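Local coordinates for heat-shock protein cognate (HSC) co-chaperone sgt12 (Aspergillus fumigatus, PDB 3SZ7), which acts as an HSC co-chaperone that binds tail-anchored proteins bound for the endoplasmic reticulum and directs them to the GET pathway, its TPR domain docking HSC family chaperones, at residues Y27-L38 and N50-Q60. Residues are numbered along the deposited sequence; the frame is centred on the assembly and turned at random.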
ATOM      1  N   TYR A  27       0.417  12.264  12.261  1.00 26.28           N
ATOM      2  CA  TYR A  27      -0.144  10.978  11.871  1.00 20.60           C
ATOM      3  C   TYR A  27      -0.928  10.300  12.982  1.00 22.34           C
ATOM      4  O   TYR A  27      -1.959   9.683  12.729  1.00 23.49           O
ATOM      5  CB  TYR A  27       0.964  10.060  11.366  1.00 26.29           C
ATOM      6  CG  TYR A  27       1.722  10.649  10.203  1.00 30.72           C
ATOM      7  CD1 TYR A  27       1.050  11.249   9.147  1.00 30.16           C
ATOM      8  CD2 TYR A  27       3.111  10.623  10.167  1.00 31.74           C
ATOM      9  CE1 TYR A  27       1.740  11.792   8.078  1.00 24.17           C
ATOM     10  CE2 TYR A  27       3.807  11.166   9.108  1.00 34.18           C
ATOM     11  CZ  TYR A  27       3.116  11.749   8.066  1.00 29.63           C
ATOM     12  OH  TYR A  27       3.808  12.289   7.007  1.00 36.28           O
ATOM     13  N   SER A  28      -0.438  10.408  14.210  1.00 29.14           N
ATOM     14  CA  SER A  28      -1.125   9.793  15.337  1.00 36.43           C
ATOM     15  C   SER A  28      -2.515  10.400  15.515  1.00 32.06           C
ATOM     16  O   SER A  28      -3.485   9.688  15.789  1.00 26.37           O
ATOM     17  CB  SER A  28      -0.302   9.932  16.618  1.00 38.55           C
ATOM     18  OG  SER A  28      -0.800   9.076  17.632  1.00 47.36           O
ATOM     19  N   LYS A  29      -2.611  11.718  15.356  1.00 25.46           N
ATOM     20  CA  LYS A  29      -3.900  12.392  15.450  1.00 25.66           C
ATOM     21  C   LYS A  29      -4.807  11.969  14.304  1.00 23.48           C
ATOM     22  O   LYS A  29      -6.003  11.764  14.501  1.00 27.15           O
ATOM     23  CB  LYS A  29      -3.735  13.911  15.445  1.00 24.96           C
ATOM     24  CG  LYS A  29      -3.192  14.482  16.743  1.00 40.89           C
ATOM     25  CD  LYS A  29      -3.163  16.002  16.699  1.00 49.01           C
ATOM     26  CE  LYS A  29      -2.681  16.585  18.017  1.00 49.04           C
ATOM     27  NZ  LYS A  29      -2.677  18.070  17.976  1.00 48.26           N
ATOM     28  N   ALA A  30      -4.237  11.854  13.105  1.00 24.08           N
ATOM     29  CA  ALA A  30      -5.011  11.439  11.940  1.00 26.96           C
ATOM     30  C   ALA A  30      -5.613  10.068  12.188  1.00 24.84           C
ATOM     31  O   ALA A  30      -6.802   9.845  11.960  1.00 21.78           O
ATOM     32  CB  ALA A  30      -4.135  11.414  10.695  1.00 26.99           C
ATOM     33  N   ILE A  31      -4.779   9.150  12.662  1.00 23.23           N
ATOM     34  CA  ILE A  31      -5.241   7.809  13.003  1.00 23.70           C
ATOM     35  C   ILE A  31      -6.415   7.866  13.980  1.00 24.03           C
ATOM     36  O   ILE A  31      -7.394   7.144  13.821  1.00 24.78           O
ATOM     37  CB  ILE A  31      -4.105   6.963  13.595  1.00 22.75           C
ATOM     38  CG1 ILE A  31      -3.060   6.657  12.514  1.00 19.72           C
ATOM     39  CG2 ILE A  31      -4.655   5.678  14.194  1.00 26.20           C
ATOM     40  CD1 ILE A  31      -1.742   6.176  13.060  1.00 21.40           C
ATOM     41  N   ASP A  32      -6.325   8.729  14.987  1.00 22.16           N
ATOM     42  CA  ASP A  32      -7.402   8.815  15.969  1.00 27.45           C
ATOM     43  C   ASP A  32      -8.682   9.399  15.379  1.00 33.14           C
ATOM     44  O   ASP A  32      -9.776   8.924  15.681  1.00 28.04           O
ATOM     45  CB  ASP A  32      -6.988   9.606  17.210  1.00 28.90           C
ATOM     46  CG  ASP A  32      -8.061   9.587  18.286  1.00 41.28           C
ATOM     47  OD1 ASP A  32      -8.270   8.516  18.896  1.00 43.86           O
ATOM     48  OD2 ASP A  32      -8.700  10.633  18.519  1.00 37.96           O
ATOM     49  N   LEU A  33      -8.543  10.420  14.537  1.00 21.52           N
ATOM     50  CA  LEU A  33      -9.693  11.063  13.906  1.00 24.84           C
ATOM     51  C   LEU A  33     -10.408  10.153  12.904  1.00 27.65           C
ATOM     52  O   LEU A  33     -11.639  10.135  12.833  1.00 25.27           O
ATOM     53  CB  LEU A  33      -9.262  12.364  13.226  1.00 28.49           C
ATOM     54  CG  LEU A  33      -8.879  13.493  14.195  1.00 28.22           C
ATOM     55  CD1 LEU A  33      -8.040  14.555  13.500  1.00 30.11           C
ATOM     56  CD2 LEU A  33     -10.129  14.101  14.813  1.00 32.21           C
ATOM     57  N   TYR A  34      -9.637   9.402  12.126  1.00 21.88           N
ATOM     58  CA  TYR A  34     -10.218   8.458  11.181  1.00 21.96           C
ATOM     59  C   TYR A  34     -10.922   7.342  11.942  1.00 24.39           C
ATOM     60  O   TYR A  34     -11.955   6.829  11.504  1.00 22.92           O
ATOM     61  CB  TYR A  34      -9.131   7.855  10.290  1.00 18.30           C
ATOM     62  CG  TYR A  34      -8.521   8.814   9.294  1.00 21.40           C
ATOM     63  CD1 TYR A  34      -9.289   9.787   8.666  1.00 23.49           C
ATOM     64  CD2 TYR A  34      -7.173   8.734   8.970  1.00 20.37           C
ATOM     65  CE1 TYR A  34      -8.727  10.658   7.747  1.00 23.30           C
ATOM     66  CE2 TYR A  34      -6.604   9.598   8.053  1.00 20.67           C
ATOM     67  CZ  TYR A  34      -7.379  10.556   7.447  1.00 17.36           C
ATOM     68  OH  TYR A  34      -6.800  11.404   6.533  1.00 21.65           O
ATOM     69  N   THR A  35     -10.334   6.954  13.070  1.00 19.34           N
ATOM     70  CA  THR A  35     -10.919   5.937  13.938  1.00 22.76           C
ATOM     71  C   THR A  35     -12.259   6.409  14.500  1.00 25.02           C
ATOM     72  O   THR A  35     -13.204   5.625  14.616  1.00 23.73           O
ATOM     73  CB  THR A  35      -9.964   5.577  15.093  1.00 26.88           C
ATOM     74  OG1 THR A  35      -8.761   5.005  14.559  1.00 23.75           O
ATOM     75  CG2 THR A  35     -10.617   4.585  16.051  1.00 27.77           C
ATOM     76  N   GLN A  36     -12.340   7.689  14.852  1.00 23.60           N
ATOM     77  CA  GLN A  36     -13.607   8.265  15.300  1.00 26.82           C
ATOM     78  C   GLN A  36     -14.649   8.238  14.187  1.00 31.22           C
ATOM     79  O   GLN A  36     -15.819   7.960  14.434  1.00 27.62           O
ATOM     80  CB  GLN A  36     -13.416   9.698  15.794  1.00 27.32           C
ATOM     81  CG  GLN A  36     -12.594   9.816  17.060  1.00 32.89           C
ATOM     82  CD  GLN A  36     -12.452  11.253  17.509  1.00 31.74           C
ATOM     83  OE1 GLN A  36     -11.356  11.708  17.835  1.00 44.72           O
ATOM     84  NE2 GLN A  36     -13.562  11.980  17.520  1.00 28.35           N
ATOM     85  N   ALA A  37     -14.222   8.533  12.962  1.00 24.89           N
ATOM     86  CA  ALA A  37     -15.125   8.483  11.817  1.00 24.11           C
ATOM     87  C   ALA A  37     -15.624   7.056  11.611  1.00 25.22           C
ATOM     88  O   ALA A  37     -16.794   6.830  11.298  1.00 28.36           O
ATOM     89  CB  ALA A  37     -14.433   8.994  10.565  1.00 23.78           C
ATOM     90  N   LEU A  38     -14.724   6.095  11.797  1.00 20.66           N
ATOM     91  CA  LEU A  38     -15.056   4.682  11.650  1.00 18.17           C
ATOM     92  C   LEU A  38     -15.960   4.151  12.765  1.00 23.68           C
ATOM     93  O   LEU A  38     -16.633   3.135  12.596  1.00 24.27           O
ATOM     94  CB  LEU A  38     -13.782   3.841  11.540  1.00 20.04           C
ATOM     95  CG  LEU A  38     -13.086   3.962  10.186  1.00 19.82           C
ATOM     96  CD1 LEU A  38     -11.636   3.496  10.264  1.00 24.29           C
ATOM     97  CD2 LEU A  38     -13.854   3.173   9.134  1.00 17.17           C
ATOM     98  N   ASN A  50      -8.040   5.902   4.143  1.00 19.24           N
ATOM     99  CA  ASN A  50      -7.379   7.053   4.744  1.00 14.46           C
ATOM    100  C   ASN A  50      -6.578   6.686   5.993  1.00 20.52           C
ATOM    101  O   ASN A  50      -5.444   7.122   6.148  1.00 19.26           O
ATOM    102  CB  ASN A  50      -8.377   8.178   5.040  1.00 16.97           C
ATOM    103  CG  ASN A  50      -8.757   8.963   3.797  1.00 24.32           C
ATOM    104  OD1 ASN A  50      -8.290   8.670   2.695  1.00 24.45           O
ATOM    105  ND2 ASN A  50      -9.617   9.958   3.966  1.00 25.20           N
ATOM    106  N   ARG A  51      -7.154   5.879   6.878  1.00 17.54           N
ATOM    107  CA  ARG A  51      -6.419   5.459   8.065  1.00 14.22           C
ATOM    108  C   ARG A  51      -5.209   4.608   7.680  1.00 18.70           C
ATOM    109  O   ARG A  51      -4.169   4.656   8.338  1.00 19.21           O
ATOM    110  CB  ARG A  51      -7.313   4.715   9.067  1.00 17.97           C
ATOM    111  CG  ARG A  51      -6.666   4.588  10.443  1.00 19.70           C
ATOM    112  CD  ARG A  51      -7.618   4.054  11.504  1.00 19.43           C
ATOM    113  NE  ARG A  51      -8.049   2.692  11.210  1.00 22.33           N
ATOM    114  CZ  ARG A  51      -8.854   1.981  11.991  1.00 21.46           C
ATOM    115  NH1 ARG A  51      -9.315   2.504  13.125  1.00 23.58           N
ATOM    116  NH2 ARG A  51      -9.197   0.748  11.641  1.00 24.80           N
ATOM    117  N   ALA A  52      -5.352   3.830   6.612  1.00 15.51           N
ATOM    118  CA  ALA A  52      -4.231   3.050   6.086  1.00 18.07           C
ATOM    119  C   ALA A  52      -3.079   3.960   5.675  1.00 19.90           C
ATOM    120  O   ALA A  52      -1.917   3.639   5.908  1.00 17.41           O
ATOM    121  CB  ALA A  52      -4.671   2.182   4.910  1.00 16.54           C
ATOM    122  N   ALA A  53      -3.400   5.097   5.067  1.00 15.93           N
ATOM    123  CA  ALA A  53      -2.366   6.032   4.635  1.00 17.92           C
ATOM    124  C   ALA A  53      -1.617   6.580   5.841  1.00 16.79           C
ATOM    125  O   ALA A  53      -0.394   6.773   5.795  1.00 18.27           O
ATOM    126  CB  ALA A  53      -2.973   7.173   3.827  1.00 17.04           C
ATOM    127  N   ALA A  54      -2.356   6.831   6.920  1.00 17.20           N
ATOM    128  CA  ALA A  54      -1.771   7.367   8.144  1.00 20.30           C
ATOM    129  C   ALA A  54      -0.887   6.327   8.824  1.00 18.02           C
ATOM    130  O   ALA A  54       0.190   6.650   9.342  1.00 21.70           O
ATOM    131  CB  ALA A  54      -2.872   7.848   9.093  1.00 22.92           C
ATOM    132  N   TYR A  55      -1.335   5.074   8.821  1.00 16.95           N
ATOM    133  CA  TYR A  55      -0.519   3.992   9.350  1.00 21.77           C
ATOM    134  C   TYR A  55       0.774   3.853   8.541  1.00 18.29           C
ATOM    135  O   TYR A  55       1.855   3.754   9.113  1.00 21.45           O
ATOM    136  CB  TYR A  55      -1.295   2.675   9.360  1.00 15.81           C
ATOM    137  CG  TYR A  55      -2.197   2.509  10.569  1.00 14.97           C
ATOM    138  CD1 TYR A  55      -1.729   2.777  11.848  1.00 16.26           C
ATOM    139  CD2 TYR A  55      -3.513   2.089  10.425  1.00 22.88           C
ATOM    140  CE1 TYR A  55      -2.551   2.625  12.958  1.00 17.91           C
ATOM    141  CE2 TYR A  55      -4.338   1.936  11.525  1.00 25.07           C
ATOM    142  CZ  TYR A  55      -3.850   2.205  12.787  1.00 26.97           C
ATOM    143  OH  TYR A  55      -4.668   2.053  13.883  1.00 32.84           O
ATOM    144  N   SER A  56       0.657   3.858   7.216  1.00 18.87           N
ATOM    145  CA  SER A  56       1.832   3.744   6.345  1.00 17.90           C
ATOM    146  C   SER A  56       2.829   4.880   6.570  1.00 20.60           C
ATOM    147  O   SER A  56       4.038   4.650   6.624  1.00 18.68           O
ATOM    148  CB  SER A  56       1.427   3.697   4.868  1.00 17.08           C
ATOM    149  OG  SER A  56       0.911   2.429   4.505  1.00 17.19           O
ATOM    150  N   ALA A  57       2.320   6.102   6.696  1.00 17.83           N
ATOM    151  CA  ALA A  57       3.179   7.266   6.893  1.00 17.97           C
ATOM    152  C   ALA A  57       3.941   7.161   8.204  1.00 25.19           C
ATOM    153  O   ALA A  57       5.065   7.649   8.319  1.00 28.35           O
ATOM    154  CB  ALA A  57       2.359   8.553   6.848  1.00 19.65           C
ATOM    155  N   SER A  58       3.330   6.509   9.187  1.00 21.63           N
ATOM    156  CA  SER A  58       3.948   6.364  10.501  1.00 19.84           C
ATOM    157  C   SER A  58       4.750   5.069  10.627  1.00 24.42           C
ATOM    158  O   SER A  58       5.220   4.725  11.714  1.00 27.19           O
ATOM    159  CB  SER A  58       2.888   6.443  11.599  1.00 29.17           C
ATOM    160  OG  SER A  58       1.944   5.398  11.461  1.00 34.61           O
ATOM    161  N   GLY A  59       4.889   4.350   9.518  1.00 21.35           N
ATOM    162  CA  GLY A  59       5.709   3.153   9.474  1.00 20.65           C
ATOM    163  C   GLY A  59       5.042   1.895   9.995  1.00 23.43           C
ATOM    164  O   GLY A  59       5.705   0.883  10.210  1.00 26.72           O
ATOM    165  N   GLN A  60       3.731   1.952  10.199  1.00 17.60           N
ATOM    166  CA  GLN A  60       3.006   0.811  10.750  1.00 13.75           C
ATOM    167  C   GLN A  60       2.366   0.017   9.623  1.00 16.91           C
ATOM    168  O   GLN A  60       1.154   0.064   9.416  1.00 18.55           O
ATOM    169  CB  GLN A  60       1.947   1.288  11.741  1.00 15.78           C
ATOM    170  CG  GLN A  60       2.547   1.986  12.951  1.00 21.61           C
ATOM    171  CD  GLN A  60       1.492   2.536  13.883  1.00 28.87           C
ATOM    172  OE1 GLN A  60       0.979   1.826  14.747  1.00 36.30           O
ATOM    173  NE2 GLN A  60       1.160   3.808  13.710  1.00 21.36           N
TER
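Ala54 projects its methyl group as a knob into a hole formed by Tyr27, Ala30, Ile31 and Tyr34, its CB 3.6 Å from Ile31 CG1. Beside it the Ile31 and Tyr55 side chains cross at about a right angle, CG1 lying over one face of the ring toward its rim and CD1 3.6 Å from Tyr55 CD1. The two tyrosines of helix 27-40 each receive a CH-pi contact: Ala57 CB stands over the centre of the Tyr27 ring, 3.5 Å from its centroid, while Asn50 CB meets a face of Tyr34 nearer the rim. Arg51 is the second knob. Its chain leaves opposite the backbone N (chi1 -165°) and bends at chi3, bringing NH1 to donate in the guanidinium plane to Thr35 OG1 (2.9 Å, 159°); Leu38 CD1 lies over one guanidinium face. Thr35 OG1 donates to Ile31 O at 2.6 Å, which uses its proton and leaves OG1 to accept from Arg51. Further out, Arg51 NE forms a salt bridge with Asp67, and Tyr34 OH hydrogen-bonds Asn19. The nearly antiparallel segments, axes 8.9 Å apart, join the second helix of predicted TPR 1 to the first of predicted TPR 2; helix 9-23 packs on both, helix 61-74 on helix 45-57.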